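Carboxylesterase YbfK (Bacillus subtilis, PDB 4CCY) hydrolyses carboxylic esters to an alcohol and a carboxylate, as a cytoplasmic carboxylesterase of the alpha/beta hydrolase superfamily. Local coordinates at residues S56-H61 / L118-A123; D106-M111 / I135-L140; H124-S129 / R148-S153; P235-F240 / Q285-F290. All blocks are in the same frame, centred on the assembly; numbering follows the deposited sequence.

How the contacts relate
Contact 3 is the innermost of the four. It is a parallel strand pair held by backbone hydrogen bonds, and it ends at the predicted nucleophile. The other three rest on side-chain packing. Contacts 1 and 4 lie in series with it along the chain and reach the same sheet: strand 56-60 pairs with strand 123-128, and strand 236-241 with strand 146-152. Contact 2 is buried between two helices and touches all the others, through Ile135, Leu139, Met111 and neighbouring residues. Contact 1 is only partly buried, at a bend leading into the sheet. Contact 4 is buried but combines an aromatic face with an arginine that has polar partners on the next strand.

Contact 1 (S56-H61 / L118-A123)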
loop_
_atom_site.group_PDB
_atom_site.type_symbol
_atom_site.label_atom_id
_atom_site.label_comp_id
_atom_site.label_asym_id
_atom_site.label_seq_id
_atom_site.Cartn_x
_atom_site.Cartn_y
_atom_site.Cartn_z
ATOM N N SER A 56 -12.065 2.809 12.801
ATOM C CA SER A 56 -10.853 2.133 12.343
ATOM C C SER A 56 -10.406 2.510 10.917
ATOM O O SER A 56 -11.230 2.662 10.020
ATOM C CB SER A 56 -11.007 0.615 12.489
ATOM O OG SER A 56 -11.315 0.281 13.836
ATOM N N LEU A 57 -9.096 2.664 10.725
ATOM C CA LEU A 57 -8.534 2.890 9.382
ATOM C C LEU A 57 -7.290 2.043 9.170
ATOM O O LEU A 57 -6.271 2.252 9.830
ATOM C CB LEU A 57 -8.246 4.384 9.130
ATOM C CG LEU A 57 -7.456 4.791 7.866
ATOM C CD1 LEU A 57 -8.140 4.394 6.557
ATOM C CD2 LEU A 57 -7.122 6.275 7.874
ATOM N N ILE A 58 -7.388 1.084 8.251
ATOM C CA ILE A 58 -6.289 0.191 7.893
ATOM C C ILE A 58 -5.457 0.862 6.815
ATOM O O ILE A 58 -6.014 1.348 5.820
ATOM C CB ILE A 58 -6.815 -1.154 7.304
ATOM C CG1 ILE A 58 -7.777 -1.872 8.271
ATOM C CG2 ILE A 58 -5.662 -2.061 6.856
ATOM C CD1 ILE A 58 -7.163 -2.363 9.564
ATOM N N LEU A 59 -4.135 0.884 6.999
ATOM C CA LEU A 59 -3.239 1.464 5.994
ATOM C C LEU A 59 -2.372 0.405 5.337
ATOM O O LEU A 59 -1.728 -0.384 6.035
ATOM C CB LEU A 59 -2.352 2.565 6.604
ATOM C CG LEU A 59 -3.099 3.782 7.186
ATOM C CD1 LEU A 59 -2.144 4.800 7.805
ATOM C CD2 LEU A 59 -3.980 4.444 6.127
ATOM N N LEU A 60 -2.338 0.397 4.001
ATOM C CA LEU A 60 -1.515 -0.574 3.273
ATOM C C LEU A 60 -0.494 0.116 2.357
ATOM O O LEU A 60 -0.864 0.828 1.413
ATOM C CB LEU A 60 -2.391 -1.588 2.522
ATOM C CG LEU A 60 -3.232 -2.494 3.423
ATOM C CD1 LEU A 60 -4.388 -3.133 2.655
ATOM C CD2 LEU A 60 -2.385 -3.558 4.133
ATOM N N HIS A 61 0.787 -0.090 2.675
ATOM C CA HIS A 61 1.922 0.556 1.988
ATOM C C HIS A 61 2.159 0.021 0.591
ATOM O O HIS A 61 1.636 -1.024 0.202
ATOM C CB HIS A 61 3.186 0.361 2.827
ATOM C CG HIS A 61 3.541 -1.088 3.011
ATOM N ND1 HIS A 61 4.205 -1.789 2.075
ATOM C CD2 HIS A 61 3.227 -1.989 4.025
ATOM C CE1 HIS A 61 4.338 -3.067 2.475
ATOM N NE2 HIS A 61 3.745 -3.191 3.668
ATOM N N LEU A 118 -7.533 -8.107 15.168
ATOM C CA LEU A 118 -7.646 -6.730 15.661
ATOM C C LEU A 118 -9.003 -6.462 16.335
ATOM O O LEU A 118 -9.185 -5.425 16.977
ATOM C CB LEU A 118 -7.397 -5.723 14.527
ATOM C CG LEU A 118 -5.956 -5.488 14.038
ATOM C CD1 LEU A 118 -5.922 -4.467 12.909
ATOM C CD2 LEU A 118 -5.039 -5.046 15.172
ATOM N N GLY A 119 -9.939 -7.403 16.191
ATOM C CA GLY A 119 -11.274 -7.297 16.771
ATOM C C GLY A 119 -12.176 -6.371 15.968
ATOM O O GLY A 119 -13.094 -5.764 16.520
ATOM N N LEU A 120 -11.921 -6.254 14.665
ATOM C CA LEU A 120 -12.659 -5.307 13.847
ATOM C C LEU A 120 -13.702 -5.995 12.997
ATOM O O LEU A 120 -13.402 -6.969 12.290
ATOM C CB LEU A 120 -11.723 -4.508 12.940
ATOM C CG LEU A 120 -10.512 -3.800 13.558
ATOM C CD1 LEU A 120 -9.786 -3.019 12.485
ATOM C CD2 LEU A 120 -10.895 -2.898 14.730
ATOM N N GLU A 121 -14.927 -5.481 13.063
ATOM C CA GLU A 121 -15.983 -5.932 12.178
ATOM C C GLU A 121 -15.832 -5.239 10.815
ATOM O O GLU A 121 -15.814 -5.902 9.771
ATOM C CB GLU A 121 -17.358 -5.696 12.819
ATOM C CG GLU A 121 -18.563 -6.176 12.007
ATOM C CD GLU A 121 -18.388 -7.565 11.393
ATOM O OE1 GLU A 121 -18.091 -8.535 12.135
ATOM O OE2 GLU A 121 -18.556 -7.688 10.152
ATOM N N THR A 122 -15.712 -3.910 10.826
ATOM C CA THR A 122 -15.464 -3.149 9.591
ATOM C C THR A 122 -14.364 -2.100 9.782
ATOM O O THR A 122 -13.939 -1.826 10.917
ATOM C CB THR A 122 -16.735 -2.427 9.074
ATOM O OG1 THR A 122 -17.056 -1.347 9.964
ATOM C CG2 THR A 122 -17.933 -3.377 8.949
ATOM N N ALA A 123 -13.904 -1.522 8.671
ATOM C CA ALA A 123 -12.907 -0.459 8.708
ATOM C C ALA A 123 -12.863 0.321 7.404
ATOM O O ALA A 123 -13.241 -0.183 6.340
ATOM C CB ALA A 123 -11.515 -1.031 8.987
#
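The connection from helix 104-118 into strand 123-128 meets the start of strand 56-60, with Leu118, Leu120 and Ala123 facing Ser56 and Ile58. The CG1 branch of Ile58 does most of the reaching. With chi1 at -57°, CG1 stands beside the backbone N and anti to the carbonyl carbon. CG1 packs on Ala123 CB at 3.9 Å. One bond further out, Ile58 CD1 meets Leu118 CD1 tip to tip at 4.1 Å. The same Ile58 CD1 lies 4.0 Å from Leu120 CD1, but these two side chains run alongside one another, head to tail. Gly119 lies between the two leucines. It closes helix 104-118 in a Schellman motif, and its positive phi of 78° turns the chain toward the sheet. This is a helix-to-strand return of the alpha/beta hydrolase fold. It brings strand 123-128 in parallel beside strand 56-60, where His124 makes backbone hydrogen bonds with Ser56 and Ile58. Ser56 packs at the end of the contact nearest Leu120 and Ala123. Its CB is 3.8 Å from Leu120 CD1 and 3.9 Å from Ala123 CB, and its OG comes within 3.3 Å of Leu120 CD2. Tyr84 of strand 82-86 touches both Leu118 and Leu120. Arg145 holds the bend by hydrogen bonds to the carbonyl oxygens of Leu120 and Glu121, and Thr122 OG1 bonds to Glu147.

Contact 2 (D106-M111 / I135-L140)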
loop_
_atom_site.group_PDB
_atom_site.type_symbol
_atom_site.label_atom_id
_atom_site.label_comp_id
_atom_site.label_asym_id
_atom_site.label_seq_id
_atom_site.Cartn_x
_atom_site.Cartn_y
_atom_site.Cartn_z
ATOM N N ASP A 106 -6.281 -15.834 -1.271
ATOM C CA ASP A 106 -5.351 -15.752 -0.135
ATOM C C ASP A 106 -5.223 -14.331 0.431
ATOM O O ASP A 106 -5.308 -14.141 1.650
ATOM C CB ASP A 106 -3.951 -16.235 -0.531
ATOM C CG ASP A 106 -3.885 -17.732 -0.807
ATOM O OD1 ASP A 106 -4.799 -18.486 -0.424
ATOM O OD2 ASP A 106 -2.885 -18.143 -1.414
ATOM N N PHE A 107 -5.017 -13.342 -0.449
ATOM C CA PHE A 107 -4.825 -11.958 -0.010
ATOM C C PHE A 107 -5.989 -11.508 0.863
ATOM O O PHE A 107 -5.775 -10.912 1.915
ATOM C CB PHE A 107 -4.667 -10.962 -1.189
ATOM C CG PHE A 107 -3.578 -11.317 -2.170
ATOM C CD1 PHE A 107 -2.474 -12.101 -1.789
ATOM C CD2 PHE A 107 -3.643 -10.852 -3.480
ATOM C CE1 PHE A 107 -1.484 -12.432 -2.712
ATOM C CE2 PHE A 107 -2.658 -11.167 -4.393
ATOM C CZ PHE A 107 -1.577 -11.953 -4.014
ATOM N N ALA A 108 -7.213 -11.769 0.402
ATOM C CA ALA A 108 -8.412 -11.373 1.142
ATOM C C ALA A 108 -8.575 -12.171 2.437
ATOM O O ALA A 108 -9.020 -11.627 3.443
ATOM C CB ALA A 108 -9.654 -11.470 0.266
ATOM N N GLU A 109 -8.191 -13.444 2.422
ATOM C CA GLU A 109 -8.207 -14.243 3.658
ATOM C C GLU A 109 -7.202 -13.725 4.690
ATOM O O GLU A 109 -7.523 -13.637 5.879
ATOM C CB GLU A 109 -8.025 -15.749 3.384
ATOM C CG GLU A 109 -9.231 -16.411 2.713
ATOM C CD GLU A 109 -10.508 -16.302 3.547
ATOM O OE1 GLU A 109 -10.484 -16.681 4.734
ATOM O OE2 GLU A 109 -11.551 -15.838 3.025
ATOM N N TRP A 110 -6.003 -13.367 4.228
ATOM C CA TRP A 110 -4.993 -12.725 5.073
ATOM C C TRP A 110 -5.565 -11.503 5.769
ATOM O O TRP A 110 -5.432 -11.366 6.976
ATOM C CB TRP A 110 -3.758 -12.331 4.248
ATOM C CG TRP A 110 -2.798 -11.420 4.992
ATOM C CD1 TRP A 110 -2.137 -11.681 6.187
ATOM C CD2 TRP A 110 -2.381 -10.066 4.617
ATOM N NE1 TRP A 110 -1.347 -10.619 6.559
ATOM C CE2 TRP A 110 -1.461 -9.611 5.669
ATOM C CE3 TRP A 110 -2.660 -9.216 3.554
ATOM C CZ2 TRP A 110 -0.850 -8.355 5.628
ATOM C CZ3 TRP A 110 -2.055 -7.945 3.538
ATOM C CH2 TRP A 110 -1.172 -7.529 4.550
ATOM N N MET A 111 -6.222 -10.625 5.007
ATOM C CA MET A 111 -6.783 -9.391 5.567
ATOM C C MET A 111 -7.939 -9.633 6.531
ATOM O O MET A 111 -8.067 -8.902 7.515
ATOM C CB MET A 111 -7.181 -8.396 4.466
ATOM C CG MET A 111 -7.568 -6.987 4.949
ATOM S SD MET A 111 -6.406 -6.098 6.047
ATOM C CE MET A 111 -4.824 -6.383 5.239
ATOM N N ILE A 135 -6.449 -3.456 -1.566
ATOM C CA ILE A 135 -7.713 -2.860 -1.151
ATOM C C ILE A 135 -8.820 -3.088 -2.171
ATOM O O ILE A 135 -9.935 -3.432 -1.781
ATOM C CB ILE A 135 -7.553 -1.378 -0.750
ATOM C CG1 ILE A 135 -6.816 -1.306 0.587
ATOM C CG2 ILE A 135 -8.900 -0.679 -0.610
ATOM C CD1 ILE A 135 -6.086 -0.020 0.827
ATOM N N VAL A 136 -8.520 -2.936 -3.458
ATOM C CA VAL A 136 -9.513 -3.205 -4.497
ATOM C C VAL A 136 -9.945 -4.668 -4.422
ATOM O O VAL A 136 -11.142 -4.968 -4.449
ATOM C CB VAL A 136 -9.001 -2.873 -5.907
ATOM C CG1 VAL A 136 -10.075 -3.161 -6.952
ATOM C CG2 VAL A 136 -8.558 -1.416 -5.978
ATOM N N ASN A 137 -8.975 -5.570 -4.298
ATOM C CA ASN A 137 -9.262 -6.998 -4.139
ATOM C C ASN A 137 -10.108 -7.298 -2.893
ATOM O O ASN A 137 -11.072 -8.074 -2.955
ATOM C CB ASN A 137 -7.960 -7.811 -4.100
ATOM C CG ASN A 137 -8.214 -9.305 -4.072
ATOM O OD1 ASN A 137 -8.711 -9.873 -5.052
ATOM N ND2 ASN A 137 -7.875 -9.957 -2.949
ATOM N N PHE A 138 -9.743 -6.673 -1.770
ATOM C CA PHE A 138 -10.492 -6.826 -0.511
ATOM C C PHE A 138 -11.943 -6.324 -0.575
ATOM O O PHE A 138 -12.860 -7.036 -0.168
ATOM C CB PHE A 138 -9.733 -6.189 0.682
ATOM C CG PHE A 138 -10.310 -6.560 2.030
ATOM C CD1 PHE A 138 -10.256 -7.868 2.483
ATOM C CD2 PHE A 138 -10.936 -5.598 2.832
ATOM C CE1 PHE A 138 -10.800 -8.222 3.716
ATOM C CE2 PHE A 138 -11.478 -5.940 4.063
ATOM C CZ PHE A 138 -11.405 -7.255 4.509
ATOM N N LEU A 139 -12.164 -5.112 -1.082
ATOM C CA LEU A 139 -13.524 -4.566 -1.143
ATOM C C LEU A 139 -14.424 -5.374 -2.099
ATOM O O LEU A 139 -15.642 -5.415 -1.913
ATOM C CB LEU A 139 -13.523 -3.067 -1.496
ATOM C CG LEU A 139 -12.958 -2.642 -2.855
ATOM C CD1 LEU A 139 -14.007 -2.739 -3.948
ATOM C CD2 LEU A 139 -12.385 -1.236 -2.774
ATOM N N LEU A 140 -13.824 -6.015 -3.108
ATOM C CA LEU A 140 -14.559 -6.913 -4.003
ATOM C C LEU A 140 -14.917 -8.225 -3.320
ATOM O O LEU A 140 -16.031 -8.724 -3.467
ATOM C CB LEU A 140 -13.750 -7.222 -5.265
ATOM C CG LEU A 140 -13.665 -6.191 -6.390
ATOM C CD1 LEU A 140 -12.592 -6.604 -7.388
ATOM C CD2 LEU A 140 -15.007 -6.037 -7.094
#
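Met111 and Phe138 both carry CG anti to the backbone N, with chi1 at -171° and -168°, and this brings the Phe138 ring up to the first carbons of the Met111 side chain. Helices 104-118 and 130-141 lie on the same side of the alpha/beta hydrolase sheet. The axes of segments 106-111 and 135-140 come within 9.2 Å and run at 80° to each other, so the contact is confined to a few residues. Met111 CG sits over the centre of the Phe138 ring, 3.7 Å from its centroid, in a CH-pi contact. Met111 CB lies above the same face, out past the rim, 3.7 Å from Phe138 CD1. The methionine chain then bends twice. Its sulfur stays above the face in a more distant Met-aromatic contact, with SD 5.3 Å from the Phe138 centroid. The methyl end turns back and lies over a face of Trp110. Ala108 is where the two backbones come nearest, and its O approaches the edge of the Phe138 ring, 3.9 Å from CE1. Asn137 lies on the side toward the start of helix 104-118. Its amide is gripped at both ends outside the contact: ND2 donates to Arg104 O, and OD1 accepts from Arg141 NE. That fixes the amide rotation and leaves Asn137 ND2 lying 3.8 Å from Phe107 CB and 4.0 Å from Ala108 CB.

Contact 3 (H124-S129 / R148-S153); sequences HLAGLS and RAVVIS
His124 and Arg148 lie side by side near the start of two neighbouring parallel strands. His124 CB is 3.7 Å from Arg148 O. Its chi1 of -64° puts CG beside the backbone N and swings the ring toward the second strand. ND1 then accepts the backbone N-H of Arg148 at 3.0 Å in a somewhat bent bond, with the donor near the ring plane. His124 CE1 packs 3.8 Å from Arg148 CG. The Arg148 guanidinium leads away, and its NH1 bonds to Phe290 O. A parallel ladder follows. Leu125 N donates to Arg148 O, and Leu125 O accepts from Val150 N at 2.8 Å. Gly127 N and O bond to Val150 O and Ile152 N. Ala126 and Val150 pack on one face of the sheet, as do Leu128 and Ile152, where Leu128 CD1 comes within 3.5 Å of Ile152 CG2. Helix 130-141 connects the strands in a beta-alpha-beta crossover and packs on the face that carries Leu125 and Ala149. Ser129 closes the ladder, its N donating to Ile152 O at 2.8 Å. Its phi/psi of 59°/-120° fits the strained turn of a nucleophile elbow. Ser129 OG bonds to His273 NE2, consistent with the inferred charge relay. At the other end, an ND1 that accepts a backbone N-H carries no proton, so the His124 ring is probably neutral, with its proton on NE2.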
loop_
_atom_site.group_PDB
_atom_site.type_symbol
_atom_site.label_atom_id
_atom_site.label_comp_id
_atom_site.label_asym_id
_atom_site.label_seq_id
_atom_site.Cartn_x
_atom_site.Cartn_y
_atom_site.Cartn_z
ATOM N N HIS A 124 -12.364 1.546 7.501
ATOM C CA HIS A 124 -11.879 2.262 6.328
ATOM C C HIS A 124 -10.545 1.670 5.941
ATOM O O HIS A 124 -9.806 1.159 6.796
ATOM C CB HIS A 124 -11.718 3.744 6.654
ATOM C CG HIS A 124 -13.016 4.450 7.000
ATOM N ND1 HIS A 124 -14.101 4.423 6.189
ATOM C CD2 HIS A 124 -13.367 5.235 8.097
ATOM C CE1 HIS A 124 -15.091 5.145 6.740
ATOM N NE2 HIS A 124 -14.639 5.649 7.908
ATOM N N LEU A 125 -10.218 1.716 4.656
ATOM C CA LEU A 125 -8.893 1.313 4.208
ATOM C C LEU A 125 -8.277 2.378 3.293
ATOM O O LEU A 125 -8.986 3.009 2.498
ATOM C CB LEU A 125 -8.947 -0.051 3.496
ATOM C CG LEU A 125 -9.359 -1.266 4.354
ATOM C CD1 LEU A 125 -10.848 -1.526 4.247
ATOM C CD2 LEU A 125 -8.597 -2.531 3.995
ATOM N N ALA A 126 -6.968 2.599 3.426
ATOM C CA ALA A 126 -6.258 3.487 2.493
ATOM C C ALA A 126 -4.956 2.833 2.128
ATOM O O ALA A 126 -4.274 2.293 2.998
ATOM C CB ALA A 126 -6.016 4.871 3.099
ATOM N N GLY A 127 -4.615 2.861 0.846
ATOM C CA GLY A 127 -3.428 2.164 0.391
ATOM C C GLY A 127 -2.781 2.714 -0.858
ATOM O O GLY A 127 -3.441 3.323 -1.703
ATOM N N LEU A 128 -1.483 2.461 -0.979
ATOM C CA LEU A 128 -0.713 2.908 -2.120
ATOM C C LEU A 128 -0.144 1.735 -2.905
ATOM O O LEU A 128 0.391 0.801 -2.316
ATOM C CB LEU A 128 0.432 3.813 -1.658
ATOM C CG LEU A 128 1.305 4.330 -2.805
ATOM C CD1 LEU A 128 0.843 5.720 -3.218
ATOM C CD2 LEU A 128 2.770 4.362 -2.407
ATOM N N SER A 129 -0.248 1.797 -4.234
ATOM C CA SER A 129 0.407 0.835 -5.116
ATOM C C SER A 129 -0.064 -0.594 -4.803
ATOM O O SER A 129 -1.264 -0.869 -4.909
ATOM C CB SER A 129 1.932 1.014 -5.038
ATOM O OG SER A 129 2.577 0.520 -6.189
ATOM N N ARG A 148 -15.229 2.788 3.902
ATOM C CA ARG A 148 -14.824 3.541 2.704
ATOM C C ARG A 148 -13.405 3.185 2.291
ATOM O O ARG A 148 -12.576 2.862 3.136
ATOM C CB ARG A 148 -14.965 5.057 2.929
ATOM C CG ARG A 148 -16.399 5.505 3.186
ATOM C CD ARG A 148 -16.575 7.021 3.154
ATOM N NE ARG A 148 -17.898 7.306 2.615
ATOM C CZ ARG A 148 -18.188 8.206 1.690
ATOM N NH1 ARG A 148 -17.257 9.012 1.197
ATOM N NH2 ARG A 148 -19.448 8.326 1.289
ATOM N N ALA A 149 -13.120 3.241 0.996
ATOM C CA ALA A 149 -11.845 2.741 0.488
ATOM C C ALA A 149 -11.110 3.800 -0.333
ATOM O O ALA A 149 -11.705 4.429 -1.208
ATOM C CB ALA A 149 -12.062 1.481 -0.339
ATOM N N VAL A 150 -9.822 3.974 -0.039
ATOM C CA VAL A 150 -8.951 4.924 -0.740
ATOM C C VAL A 150 -7.820 4.178 -1.445
ATOM O O VAL A 150 -7.008 3.493 -0.804
ATOM C CB VAL A 150 -8.324 5.970 0.216
ATOM C CG1 VAL A 150 -7.450 6.950 -0.562
ATOM C CG2 VAL A 150 -9.390 6.720 1.006
ATOM N N VAL A 151 -7.756 4.334 -2.759
ATOM C CA VAL A 151 -6.781 3.643 -3.580
ATOM C C VAL A 151 -5.867 4.660 -4.272
ATOM O O VAL A 151 -6.310 5.425 -5.131
ATOM C CB VAL A 151 -7.503 2.751 -4.608
ATOM C CG1 VAL A 151 -6.517 2.075 -5.553
ATOM C CG2 VAL A 151 -8.372 1.718 -3.891
ATOM N N ILE A 152 -4.594 4.668 -3.888
ATOM C CA ILE A 152 -3.618 5.642 -4.421
ATOM C C ILE A 152 -2.546 4.947 -5.270
ATOM O O ILE A 152 -1.888 4.022 -4.802
ATOM C CB ILE A 152 -2.935 6.480 -3.294
ATOM C CG1 ILE A 152 -3.963 7.052 -2.302
ATOM C CG2 ILE A 152 -2.079 7.605 -3.884
ATOM C CD1 ILE A 152 -3.348 7.625 -1.034
ATOM N N SER A 153 -2.397 5.397 -6.517
ATOM C CA SER A 153 -1.389 4.891 -7.455
ATOM C C SER A 153 -1.321 3.364 -7.471
ATOM O O SER A 153 -0.248 2.783 -7.240
ATOM C CB SER A 153 -0.015 5.484 -7.129
ATOM O OG SER A 153 -0.091 6.902 -7.113
#

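Contact 4 (P235-F240 / Q285-F290)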
loop_
_atom_site.group_PDB
_atom_site.type_symbol
_atom_site.label_atom_id
_atom_site.label_comp_id
_atom_site.label_asym_id
_atom_site.label_seq_id
_atom_site.Cartn_x
_atom_site.Cartn_y
_atom_site.Cartn_z
ATOM N N PRO A 235 -17.966 2.911 -1.362
ATOM C CA PRO A 235 -17.362 4.160 -1.828
ATOM C C PRO A 235 -15.848 4.053 -1.987
ATOM O O PRO A 235 -15.133 3.682 -1.037
ATOM C CB PRO A 235 -17.700 5.160 -0.716
ATOM C CG PRO A 235 -18.864 4.557 0.008
ATOM C CD PRO A 235 -18.645 3.076 -0.064
ATOM N N VAL A 236 -15.374 4.394 -3.182
ATOM C CA VAL A 236 -13.969 4.348 -3.508
ATOM C C VAL A 236 -13.494 5.757 -3.878
ATOM O O VAL A 236 -14.166 6.468 -4.637
ATOM C CB VAL A 236 -13.686 3.347 -4.665
ATOM C CG1 VAL A 236 -12.241 3.434 -5.158
ATOM C CG2 VAL A 236 -14.020 1.917 -4.244
ATOM N N LEU A 237 -12.353 6.150 -3.312
ATOM C CA LEU A 237 -11.579 7.291 -3.792
ATOM C C LEU A 237 -10.320 6.773 -4.492
ATOM O O LEU A 237 -9.516 6.054 -3.882
ATOM C CB LEU A 237 -11.189 8.219 -2.635
ATOM C CG LEU A 237 -10.120 9.271 -2.957
ATOM C CD1 LEU A 237 -10.611 10.327 -3.957
ATOM C CD2 LEU A 237 -9.618 9.926 -1.686
ATOM N N LEU A 238 -10.165 7.134 -5.764
ATOM C CA LEU A 238 -9.041 6.701 -6.593
ATOM C C LEU A 238 -8.172 7.886 -7.025
ATOM O O LEU A 238 -8.663 8.829 -7.667
ATOM C CB LEU A 238 -9.549 5.965 -7.843
ATOM C CG LEU A 238 -8.477 5.387 -8.785
ATOM C CD1 LEU A 238 -7.539 4.425 -8.062
ATOM C CD2 LEU A 238 -9.107 4.710 -9.990
ATOM N N MET A 239 -6.885 7.826 -6.688
ATOM C CA MET A 239 -5.975 8.929 -6.963
ATOM C C MET A 239 -4.755 8.471 -7.754
ATOM O O MET A 239 -4.096 7.507 -7.393
ATOM C CB MET A 239 -5.535 9.619 -5.657
ATOM C CG MET A 239 -6.703 10.137 -4.814
ATOM S SD MET A 239 -6.169 10.977 -3.311
ATOM C CE MET A 239 -5.591 12.529 -3.967
ATOM N N PHE A 240 -4.467 9.175 -8.837
ATOM C CA PHE A 240 -3.230 8.969 -9.584
ATOM C C PHE A 240 -2.441 10.265 -9.605
ATOM O O PHE A 240 -3.011 11.356 -9.445
ATOM C CB PHE A 240 -3.527 8.600 -11.034
ATOM C CG PHE A 240 -4.359 7.368 -11.211
ATOM C CD1 PHE A 240 -3.780 6.098 -11.155
ATOM C CD2 PHE A 240 -5.720 7.471 -11.487
ATOM C CE1 PHE A 240 -4.563 4.961 -11.352
ATOM C CE2 PHE A 240 -6.497 6.342 -11.685
ATOM C CZ PHE A 240 -5.921 5.087 -11.609
ATOM N N GLN A 285 -5.590 15.880 3.459
ATOM C CA GLN A 285 -6.917 16.481 3.576
ATOM C C GLN A 285 -7.957 15.817 2.664
ATOM O O GLN A 285 -9.103 15.612 3.081
ATOM C CB GLN A 285 -6.868 18.009 3.379
ATOM C CG GLN A 285 -8.234 18.703 3.483
ATOM C CD GLN A 285 -8.928 18.450 4.809
ATOM O OE1 GLN A 285 -8.472 18.915 5.848
ATOM N NE2 GLN A 285 -10.026 17.702 4.781
ATOM N N ARG A 286 -7.559 15.466 1.443
ATOM C CA ARG A 286 -8.471 14.828 0.491
ATOM C C ARG A 286 -9.024 13.518 1.045
ATOM O O ARG A 286 -10.210 13.220 0.912
ATOM C CB ARG A 286 -7.779 14.573 -0.841
ATOM C CG ARG A 286 -8.661 13.879 -1.859
ATOM C CD ARG A 286 -9.689 14.856 -2.420
ATOM N NE ARG A 286 -10.677 14.241 -3.307
ATOM C CZ ARG A 286 -11.845 13.732 -2.913
ATOM N NH1 ARG A 286 -12.196 13.720 -1.628
ATOM N NH2 ARG A 286 -12.671 13.216 -3.827
ATOM N N VAL A 287 -8.146 12.736 1.655
ATOM C CA VAL A 287 -8.543 11.491 2.293
ATOM C C VAL A 287 -9.427 11.748 3.519
ATOM O O VAL A 287 -10.442 11.086 3.677
ATOM C CB VAL A 287 -7.308 10.607 2.603
ATOM C CG1 VAL A 287 -7.653 9.440 3.518
ATOM C CG2 VAL A 287 -6.697 10.108 1.292
ATOM N N LEU A 288 -9.058 12.704 4.371
ATOM C CA LEU A 288 -9.910 13.045 5.530
ATOM C C LEU A 288 -11.324 13.426 5.076
ATOM O O LEU A 288 -12.313 12.938 5.626
ATOM C CB LEU A 288 -9.312 14.185 6.357
ATOM C CG LEU A 288 -8.240 13.941 7.421
ATOM C CD1 LEU A 288 -7.936 15.268 8.108
ATOM C CD2 LEU A 288 -8.679 12.893 8.445
ATOM N N SER A 289 -11.402 14.293 4.063
ATOM C CA SER A 289 -12.675 14.730 3.468
ATOM C C SER A 289 -13.502 13.552 2.942
ATOM O O SER A 289 -14.708 13.463 3.198
ATOM C CB SER A 289 -12.404 15.713 2.326
ATOM O OG SER A 289 -12.182 17.028 2.821
ATOM N N PHE A 290 -12.848 12.654 2.205
ATOM C CA PHE A 290 -13.527 11.490 1.680
ATOM C C PHE A 290 -13.962 10.547 2.811
ATOM O O PHE A 290 -15.112 10.131 2.859
ATOM C CB PHE A 290 -12.654 10.749 0.664
ATOM C CG PHE A 290 -13.252 9.452 0.183
ATOM C CD1 PHE A 290 -14.273 9.448 -0.765
ATOM C CD2 PHE A 290 -12.789 8.234 0.681
ATOM C CE1 PHE A 290 -14.824 8.253 -1.205
ATOM C CE2 PHE A 290 -13.333 7.038 0.244
ATOM C CZ PHE A 290 -14.347 7.047 -0.705
#
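Leu237 and Phe290 make the CH-pi part of this contact. Leu237 CB stands over the centre of the Phe290 ring, 3.5 Å from the centroid and 5° off the ring normal. Phe290 CG is anti to its backbone N, chi1 174°, which carries the ring against the strand backbone. Its tip reaches there: Phe290 CZ is 3.4 Å from Leu237 N, and Pro235 O lies at the ring edge, 3.5 Å from the same CZ. Among the plain apolar contacts, Pro235 CB closes on Phe290 CZ at 3.8 Å. Leu237 CD2 points to the helix and meets Val287 CG2 at 4.2 Å. Met239 adds its methyl end, with CE 4.0 Å from Arg286 CG. The arginine gives a third kind of contact. Leu237 CD1 lies over one face of the Arg286 guanidinium, offset toward its rim and 3.6 Å from NH2. The charge itself is met outside the two segments. Arg286 NE forms a salt bridge with Glu266, and NH2 bonds to Gln264, both on strand 264-268, so the flat group is held against Leu237 CD1. Phe290 also has a cation-pi contact with Arg148, whose NH1 bonds to Phe290 O. Segments 236-240 and 285-290 run at 165° to each other. This is the C-terminal helix of an alpha/beta hydrolase fold, which follows the predicted catalytic His273 and packs nearly antiparallel on the strand leading to Glu244.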